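Local coordinates for putative branched-chain amino acid transport system substrate-binding protein (Rhodopseudomonas palustris, PDB 3TX6) that binds 4-hydroxyphenylpyruvate and is probably the periplasmic solute-binding component of an ABC transporter for lignin-derived aromatic acids, at residues A[153-158]-A[164-169]; A[270-273]-A[278-281]; A[322-327]-A[332-337]. All blocks are in the same frame, centred on the assembly; numbering follows the deposited sequence.

Interaction 1: A[153-158]-A[164-169]; sequences NDLKKQ and LKIVAE
While L155 and K156 meet I166 across the contact, the shortest side-chain polar bond lies elsewhere on the helix: Q158 NE2 donates to D154 OD1 at 2.9 Å. One helical turn separates the two residues. The oxygen offers its syn lone pair, but the bond is bent, with 136° at the hydrogen. The other carboxylate oxygen, D154 OD2, accepts from the hydroxyl of Y127, and the Q158 amide also reaches the carbonyl of P120, so this polar pair joins its helix to the start and body of helix 119-130.

No hydrogen bond crosses from 153-158 to 164-169; the contact itself is made of aliphatic carbon. I166 and L155 carry most of it. With I166 CG1 anti to its own carbonyl carbon (chi1 -61°) and CD1 extended beyond, the branch ends against the helix backbone, I166 CD1 lying 3.7 Å from K156 CA. The same methyl touches L155 CG at 4.0 Å and K156 CG at 4.0 Å, fitting over the junction of the two residues. L155 approaches I166 obliquely, CG and CD2 lying alongside its CG1, and turns its other methyl to L164, where L155 CD1 and L164 CD1 meet at 4.2 Å with the two side chains crossing at about a right angle. Beyond its aliphatic stem, the K156 chain bends back to N153 in a weak bond.

Helix 146-161 and strand 165-172 belong to a beta-alpha-beta unit with strand 137-143. Strand 165-172 is an outermost strand of the seven-stranded sheet, parallel to 137-143, whose V138 touches both L155 and I166; L164 reaches M130 of helix 119-130.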
loop_
_atom_site.group_PDB
_atom_site.type_symbol
_atom_site.label_atom_id
_atom_site.label_comp_id
_atom_site.label_asym_id
_atom_site.label_seq_id
_atom_site.Cartn_x
_atom_site.Cartn_y
_atom_site.Cartn_z
ATOM N N ASN A 153 -10.030 -12.444 -6.402
ATOM C CA ASN A 153 -11.378 -12.078 -6.756
ATOM C C ASN A 153 -11.410 -11.032 -7.866
ATOM O O ASN A 153 -12.292 -11.068 -8.747
ATOM C CB ASN A 153 -12.129 -11.558 -5.547
ATOM C CG ASN A 153 -12.397 -12.618 -4.518
ATOM O OD1 ASN A 153 -12.261 -13.816 -4.775
ATOM N ND2 ASN A 153 -12.824 -12.170 -3.340
ATOM N N ASP A 154 -10.454 -10.118 -7.824
ATOM C CA ASP A 154 -10.355 -9.088 -8.844
ATOM C C ASP A 154 -9.956 -9.707 -10.202
ATOM O O ASP A 154 -10.495 -9.313 -11.258
ATOM C CB ASP A 154 -9.346 -7.998 -8.421
ATOM C CG ASP A 154 -9.250 -6.868 -9.436
ATOM O OD1 ASP A 154 -10.237 -6.115 -9.525
ATOM O OD2 ASP A 154 -8.212 -6.764 -10.171
ATOM N N LEU A 155 -9.024 -10.663 -10.193
ATOM C CA LEU A 155 -8.641 -11.339 -11.437
ATOM C C LEU A 155 -9.860 -12.036 -12.053
ATOM O O LEU A 155 -10.072 -11.995 -13.265
ATOM C CB LEU A 155 -7.529 -12.354 -11.179
ATOM C CG LEU A 155 -6.976 -13.176 -12.334
ATOM C CD1 LEU A 155 -6.328 -12.337 -13.414
ATOM C CD2 LEU A 155 -5.998 -14.255 -11.824
ATOM N N LYS A 156 -10.689 -12.627 -11.205
ATOM C CA LYS A 156 -11.820 -13.405 -11.661
ATOM C C LYS A 156 -12.892 -12.442 -12.174
ATOM O O LYS A 156 -13.468 -12.674 -13.234
ATOM C CB LYS A 156 -12.367 -14.204 -10.489
ATOM C CG LYS A 156 -13.021 -15.539 -10.787
ATOM C CD LYS A 156 -13.146 -16.312 -9.469
ATOM C CE LYS A 156 -14.210 -15.715 -8.545
ATOM N NZ LYS A 156 -13.903 -15.706 -7.083
ATOM N N LYS A 157 -13.137 -11.339 -11.456
ATOM C CA LYS A 157 -14.260 -10.474 -11.812
ATOM C C LYS A 157 -13.869 -9.517 -12.950
ATOM O O LYS A 157 -14.459 -9.522 -14.030
ATOM C CB LYS A 157 -14.785 -9.734 -10.578
ATOM C CG LYS A 157 -15.867 -8.693 -10.860
ATOM C CD LYS A 157 -16.315 -7.985 -9.571
ATOM C CE LYS A 157 -17.345 -6.887 -9.857
ATOM N NZ LYS A 157 -17.693 -6.037 -8.684
ATOM N N GLN A 158 -12.848 -8.730 -12.705
ATOM C CA GLN A 158 -12.409 -7.734 -13.639
ATOM C C GLN A 158 -11.600 -8.373 -14.759
ATOM O O GLN A 158 -11.769 -8.064 -15.969
ATOM C CB GLN A 158 -11.619 -6.639 -12.870
ATOM C CG GLN A 158 -11.115 -5.577 -13.794
ATOM C CD GLN A 158 -10.553 -4.364 -13.126
ATOM O OE1 GLN A 158 -10.582 -3.285 -13.734
ATOM N NE2 GLN A 158 -10.030 -4.505 -11.887
ATOM N N LEU A 164 -9.574 -12.552 -20.107
ATOM C CA LEU A 164 -8.612 -13.470 -19.516
ATOM C C LEU A 164 -9.371 -14.728 -19.085
ATOM O O LEU A 164 -10.490 -14.662 -18.583
ATOM C CB LEU A 164 -7.893 -12.801 -18.328
ATOM C CG LEU A 164 -7.056 -11.564 -18.620
ATOM C CD1 LEU A 164 -6.687 -10.886 -17.304
ATOM C CD2 LEU A 164 -5.783 -11.958 -19.397
ATOM N N LYS A 165 -8.765 -15.886 -19.314
ATOM C CA LYS A 165 -9.294 -17.167 -18.839
ATOM C C LYS A 165 -8.361 -17.675 -17.758
ATOM O O LYS A 165 -7.173 -17.878 -18.005
ATOM C CB LYS A 165 -9.362 -18.198 -19.976
ATOM C CG LYS A 165 -10.048 -19.520 -19.600
ATOM C CD LYS A 165 -9.990 -20.552 -20.739
ATOM C CE LYS A 165 -10.507 -21.932 -20.317
ATOM N NZ LYS A 165 -9.795 -23.018 -21.042
ATOM N N ILE A 166 -8.900 -17.876 -16.561
ATOM C CA ILE A 166 -8.103 -18.401 -15.459
ATOM C C ILE A 166 -8.016 -19.913 -15.558
ATOM O O ILE A 166 -9.036 -20.604 -15.506
ATOM C CB ILE A 166 -8.700 -18.041 -14.106
ATOM C CG1 ILE A 166 -8.749 -16.520 -13.937
ATOM C CG2 ILE A 166 -7.864 -18.651 -12.987
ATOM C CD1 ILE A 166 -9.598 -16.112 -12.747
ATOM N N VAL A 167 -6.799 -20.410 -15.745
ATOM C CA VAL A 167 -6.580 -21.843 -15.940
ATOM C C VAL A 167 -5.927 -22.539 -14.763
ATOM O O VAL A 167 -5.756 -23.773 -14.759
ATOM C CB VAL A 167 -5.798 -22.121 -17.250
ATOM C CG1 VAL A 167 -6.571 -21.553 -18.433
ATOM C CG2 VAL A 167 -4.364 -21.562 -17.191
ATOM N N ALA A 168 -5.592 -21.762 -13.736
ATOM C CA ALA A 168 -4.967 -22.307 -12.569
ATOM C C ALA A 168 -4.983 -21.283 -11.441
ATOM O O ALA A 168 -4.697 -20.083 -11.666
ATOM C CB ALA A 168 -3.515 -22.736 -12.878
ATOM N N GLU A 169 -5.241 -21.784 -10.230
ATOM C CA GLU A 169 -5.256 -20.970 -9.016
ATOM C C GLU A 169 -4.559 -21.730 -7.902
ATOM O O GLU A 169 -5.029 -22.803 -7.509
ATOM C CB GLU A 169 -6.677 -20.652 -8.567
ATOM C CG GLU A 169 -6.707 -19.812 -7.280
ATOM C CD GLU A 169 -7.987 -19.961 -6.443
ATOM O OE1 GLU A 169 -8.898 -20.709 -6.845
ATOM O OE2 GLU A 169 -8.059 -19.345 -5.351
#

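Interaction 2: A[270-273]-A[278-281]; sequences AYEA and NSRS
E272 OE2 takes two hydrogen bonds from R280, one from the backbone and one from the side chain. R280 NE meets E272 OE2 at 2.8 Å, nearly straight at 173°, and R280 N meets E272 OE2 at 3.0 Å. The NE bond uses the syn side of the oxygen and the backbone bond the anti side, both displaced to the same face of the carboxylate. R280 NH2 completes a side-on, two-nitrogen salt bridge with E272 OE1 at 3.0 Å, although the carboxylate and guanidinium planes are 35° apart. With CG between backbone N and carbonyl carbon (chi1 64°) and a bend at chi3, NE comes round to the oxygen that R280 N also reaches.

Water 1 accepts from N278 N at 2.9 Å and bonds weakly to E272 OE1. One residue before R280, S279 OG lies at the ring edge of Y271, 3.4 Å from Y271 CD1, while its hydrogen bond goes to the G276 carbonyl.

Farther out, E252 and the M249 carbonyl hold R280 NH1, so the guanidinium sits between two acids. The contact fastens the last turns of helix 261-275 to the loop beyond it; S281 then N-caps helix 282-304, and Y271 packs on P26 of helix 21-29.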
loop_
_atom_site.group_PDB
_atom_site.type_symbol
_atom_site.label_atom_id
_atom_site.label_comp_id
_atom_site.label_asym_id
_atom_site.label_seq_id
_atom_site.Cartn_x
_atom_site.Cartn_y
_atom_site.Cartn_z
ATOM N N ALA A 270 14.621 13.278 0.093
ATOM C CA ALA A 270 14.910 13.178 1.524
ATOM C C ALA A 270 15.337 11.732 1.892
ATOM O O ALA A 270 16.347 11.513 2.553
ATOM C CB ALA A 270 13.710 13.609 2.338
ATOM N N TYR A 271 14.532 10.761 1.472
ATOM C CA TYR A 271 14.754 9.376 1.848
ATOM C C TYR A 271 16.076 8.881 1.241
ATOM O O TYR A 271 16.861 8.218 1.914
ATOM C CB TYR A 271 13.573 8.488 1.380
ATOM C CG TYR A 271 13.508 7.168 2.128
ATOM C CD1 TYR A 271 14.391 6.113 1.802
ATOM C CD2 TYR A 271 12.675 6.987 3.207
ATOM C CE1 TYR A 271 14.386 4.919 2.512
ATOM C CE2 TYR A 271 12.674 5.819 3.907
ATOM C CZ TYR A 271 13.570 4.791 3.583
ATOM O OH TYR A 271 13.573 3.619 4.337
ATOM N N GLU A 272 16.294 9.196 -0.031
ATOM C CA GLU A 272 17.487 8.704 -0.718
ATOM C C GLU A 272 18.748 9.461 -0.288
ATOM O O GLU A 272 19.814 8.893 -0.341
ATOM C CB GLU A 272 17.255 8.716 -2.234
ATOM C CG GLU A 272 16.073 7.790 -2.579
ATOM C CD GLU A 272 15.784 7.634 -4.050
ATOM O OE1 GLU A 272 15.933 8.631 -4.800
ATOM O OE2 GLU A 272 15.390 6.505 -4.463
ATOM N N ALA A 273 18.637 10.703 0.172
ATOM C CA ALA A 273 19.799 11.379 0.766
ATOM C C ALA A 273 20.284 10.662 2.042
ATOM O O ALA A 273 21.489 10.473 2.229
ATOM C CB ALA A 273 19.519 12.850 1.026
ATOM N N ASN A 278 18.185 5.115 -5.068
ATOM C CA ASN A 278 17.185 4.078 -5.346
ATOM C C ASN A 278 16.652 3.300 -4.145
ATOM O O ASN A 278 16.145 2.194 -4.292
ATOM C CB ASN A 278 17.685 3.108 -6.380
ATOM C CG ASN A 278 17.396 3.601 -7.734
ATOM O OD1 ASN A 278 18.301 3.812 -8.493
ATOM N ND2 ASN A 278 16.100 3.876 -8.022
ATOM N N SER A 279 16.686 3.937 -2.996
ATOM C CA SER A 279 16.053 3.377 -1.817
ATOM C C SER A 279 14.585 3.780 -1.681
ATOM O O SER A 279 13.950 3.368 -0.726
ATOM C CB SER A 279 16.809 3.709 -0.513
ATOM O OG SER A 279 16.924 5.099 -0.307
ATOM N N ARG A 280 14.048 4.541 -2.641
ATOM C CA ARG A 280 12.612 4.875 -2.656
ATOM C C ARG A 280 11.786 3.592 -2.612
ATOM O O ARG A 280 12.208 2.548 -3.096
ATOM C CB ARG A 280 12.299 5.637 -3.915
ATOM C CG ARG A 280 12.507 4.837 -5.220
ATOM C CD ARG A 280 12.421 5.672 -6.476
ATOM N NE ARG A 280 13.442 6.699 -6.512
ATOM C CZ ARG A 280 13.518 7.641 -7.460
ATOM N NH1 ARG A 280 12.639 7.640 -8.454
ATOM N NH2 ARG A 280 14.480 8.572 -7.404
ATOM N N SER A 281 10.579 3.700 -2.079
ATOM C CA SER A 281 9.630 2.589 -2.034
ATOM C C SER A 281 8.185 3.060 -2.096
ATOM O O SER A 281 7.832 4.156 -1.677
ATOM C CB SER A 281 9.843 1.690 -0.813
ATOM O OG SER A 281 9.570 2.386 0.385
HETATM O O HOH W 1 17.880 7.634 -6.457
#

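Interaction 3: A[322-327]-A[332-337]; sequences SEKDIA and VYSFTE
D325 and I326 both face Y333, a G1 beta bulge in which D325 takes the left-handed conformation (phi/psi 59/58°) usually occupied by glycine at this position. The amide of the extra residue is bonded to the side chain after Y333: D325 N donates to S334 OG at 2.9 Å. That hydroxyl also bonds to water 3 (S334 OG to water, 2.6 Å), which donates to D325 OD1. An alanine in place of S334 would probably leave the D325 amide without its hydroxyl acceptor and cost water 3 its bond to the hydroxyl.

I326 forms a hydrogen-bonded antiparallel pair with Y333: I326 N reaches Y333 O at 2.8 Å and Y333 N reaches I326 O at 2.9 Å. V332 CG1 packs against the bulge backbone, 3.5 Å from D325 CA. Toward the open ends, water 2 bridges E323 O and F335 N. K324, bent at chi2 (-60°), runs past S334 CB, so that K324 NZ reaches F335 O at 2.9 Å as well as the V321 carbonyl.

I326 rests on V293 of helix 282-304, and the Y333 hydroxyl bonds to the M115 carbonyl. The Y333 side chain is about 8 Å from the bound 4-hydroxyphenylpyruvate, which places this bulged antiparallel beta hairpin near the ligand site.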
loop_
_atom_site.group_PDB
_atom_site.type_symbol
_atom_site.label_atom_id
_atom_site.label_comp_id
_atom_site.label_asym_id
_atom_site.label_seq_id
_atom_site.Cartn_x
_atom_site.Cartn_y
_atom_site.Cartn_z
ATOM N N SER A 322 -14.744 16.321 2.909
ATOM C CA SER A 322 -15.000 17.683 2.376
ATOM C C SER A 322 -13.833 18.286 1.614
ATOM O O SER A 322 -14.041 19.068 0.681
ATOM C CB SER A 322 -15.450 18.669 3.484
ATOM O OG SER A 322 -14.431 18.938 4.438
ATOM N N GLU A 323 -12.619 17.881 1.955
ATOM C CA GLU A 323 -11.433 18.379 1.287
ATOM C C GLU A 323 -11.117 17.502 0.074
ATOM O O GLU A 323 -10.748 16.342 0.213
ATOM C CB GLU A 323 -10.242 18.382 2.244
ATOM C CG GLU A 323 -10.331 19.412 3.344
ATOM C CD GLU A 323 -10.217 20.840 2.821
ATOM O OE1 GLU A 323 -9.199 21.148 2.149
ATOM O OE2 GLU A 323 -11.131 21.660 3.105
ATOM N N LYS A 324 -11.175 18.082 -1.107
ATOM C CA LYS A 324 -11.052 17.327 -2.353
ATOM C C LYS A 324 -9.690 17.524 -3.013
ATOM O O LYS A 324 -9.053 18.550 -2.845
ATOM C CB LYS A 324 -12.148 17.734 -3.334
ATOM C CG LYS A 324 -13.582 17.419 -2.878
ATOM C CD LYS A 324 -13.844 15.953 -2.634
ATOM C CE LYS A 324 -15.257 15.719 -2.075
ATOM N NZ LYS A 324 -15.513 14.309 -1.729
ATOM N N ASP A 325 -9.258 16.518 -3.772
ATOM C CA ASP A 325 -8.017 16.596 -4.578
ATOM C C ASP A 325 -6.803 16.884 -3.681
ATOM O O ASP A 325 -6.071 17.870 -3.843
ATOM C CB ASP A 325 -8.154 17.599 -5.729
ATOM C CG ASP A 325 -9.195 17.180 -6.736
ATOM O OD1 ASP A 325 -9.049 16.084 -7.300
ATOM O OD2 ASP A 325 -10.174 17.915 -6.952
ATOM N N ILE A 326 -6.600 15.990 -2.722
ATOM C CA ILE A 326 -5.452 16.071 -1.805
ATOM C C ILE A 326 -4.238 15.444 -2.529
ATOM O O ILE A 326 -4.177 14.236 -2.748
ATOM C CB ILE A 326 -5.729 15.327 -0.477
ATOM C CG1 ILE A 326 -6.934 15.899 0.231
ATOM C CG2 ILE A 326 -4.480 15.380 0.415
ATOM C CD1 ILE A 326 -7.399 15.140 1.467
ATOM N N ALA A 327 -3.270 16.290 -2.868
ATOM C CA ALA A 327 -2.117 15.872 -3.641
ATOM C C ALA A 327 -1.090 15.182 -2.763
ATOM O O ALA A 327 -0.726 15.699 -1.727
ATOM C CB ALA A 327 -1.510 17.022 -4.433
ATOM N N VAL A 332 -3.858 11.424 -6.028
ATOM C CA VAL A 332 -4.608 12.616 -5.678
ATOM C C VAL A 332 -5.881 12.065 -5.048
ATOM O O VAL A 332 -6.679 11.409 -5.735
ATOM C CB VAL A 332 -4.897 13.522 -6.877
ATOM C CG1 VAL A 332 -5.722 14.718 -6.420
ATOM C CG2 VAL A 332 -3.554 13.897 -7.581
ATOM N N TYR A 333 -6.056 12.326 -3.756
ATOM C CA TYR A 333 -7.103 11.678 -2.961
ATOM C C TYR A 333 -8.367 12.549 -2.859
ATOM O O TYR A 333 -8.287 13.719 -2.504
ATOM C CB TYR A 333 -6.597 11.414 -1.547
ATOM C CG TYR A 333 -5.526 10.333 -1.468
ATOM C CD1 TYR A 333 -4.191 10.627 -1.689
ATOM C CD2 TYR A 333 -5.855 9.004 -1.217
ATOM C CE1 TYR A 333 -3.211 9.640 -1.659
ATOM C CE2 TYR A 333 -4.875 8.001 -1.188
ATOM C CZ TYR A 333 -3.544 8.333 -1.399
ATOM O OH TYR A 333 -2.558 7.377 -1.382
ATOM N N SER A 334 -9.521 11.929 -3.148
ATOM C CA SER A 334 -10.813 12.532 -2.877
ATOM C C SER A 334 -11.721 11.487 -2.276
ATOM O O SER A 334 -12.373 10.738 -2.971
ATOM C CB SER A 334 -11.469 13.101 -4.145
ATOM O OG SER A 334 -10.728 14.157 -4.699
ATOM N N PHE A 335 -11.751 11.420 -0.952
ATOM C CA PHE A 335 -12.580 10.435 -0.304
ATOM C C PHE A 335 -14.041 10.869 -0.262
ATOM O O PHE A 335 -14.334 12.055 -0.249
ATOM C CB PHE A 335 -12.125 10.273 1.149
ATOM C CG PHE A 335 -10.670 9.896 1.320
ATOM C CD1 PHE A 335 -10.239 8.661 0.935
ATOM C CD2 PHE A 335 -9.744 10.777 1.867
ATOM C CE1 PHE A 335 -8.914 8.268 1.091
ATOM C CE2 PHE A 335 -8.414 10.401 2.032
ATOM C CZ PHE A 335 -8.019 9.132 1.655
ATOM N N THR A 336 -14.958 9.900 -0.162
ATOM C CA THR A 336 -16.345 10.224 0.125
ATOM C C THR A 336 -16.771 9.342 1.274
ATOM O O THR A 336 -15.981 8.487 1.731
ATOM C CB THR A 336 -17.276 10.005 -1.098
ATOM O OG1 THR A 336 -17.366 8.615 -1.425
ATOM C CG2 THR A 336 -16.751 10.769 -2.269
ATOM N N GLU A 337 -18.031 9.501 1.690
ATOM C CA GLU A 337 -18.644 8.651 2.703
ATOM C C GLU A 337 -18.477 7.166 2.335
ATOM O O GLU A 337 -18.328 6.300 3.205
ATOM C CB GLU A 337 -20.138 9.035 2.882
ATOM C CG GLU A 337 -20.975 8.046 3.675
ATOM C CD GLU A 337 -22.486 8.371 3.834
ATOM O OE1 GLU A 337 -23.070 9.272 3.165
ATOM O OE2 GLU A 337 -23.112 7.664 4.652
HETATM O O HOH W 2 -10.326 13.646 0.442
HETATM O O HOH W 3 -9.359 13.471 -6.796
#

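The three contacts are separate, each joining parts close in sequence. Interaction 1 is partly buried and purely aliphatic across its segments, fitting a helix laid on the edge strand of a mixed sheet, where that strand runs parallel to its neighbour. Interaction 2, on the surface at the opposite side of the chain's centre, is ionic and uses a carboxylate to tie a loop to its preceding helix. Interaction 3 is also partly buried but depends on backbone bonds, a hydroxyl and waters in a two-stranded hairpin. Helix 282-304 links the last two: interaction 2 leads into its N-cap, while interaction 3 packs on its side; their nearest atoms are about 11 Å apart.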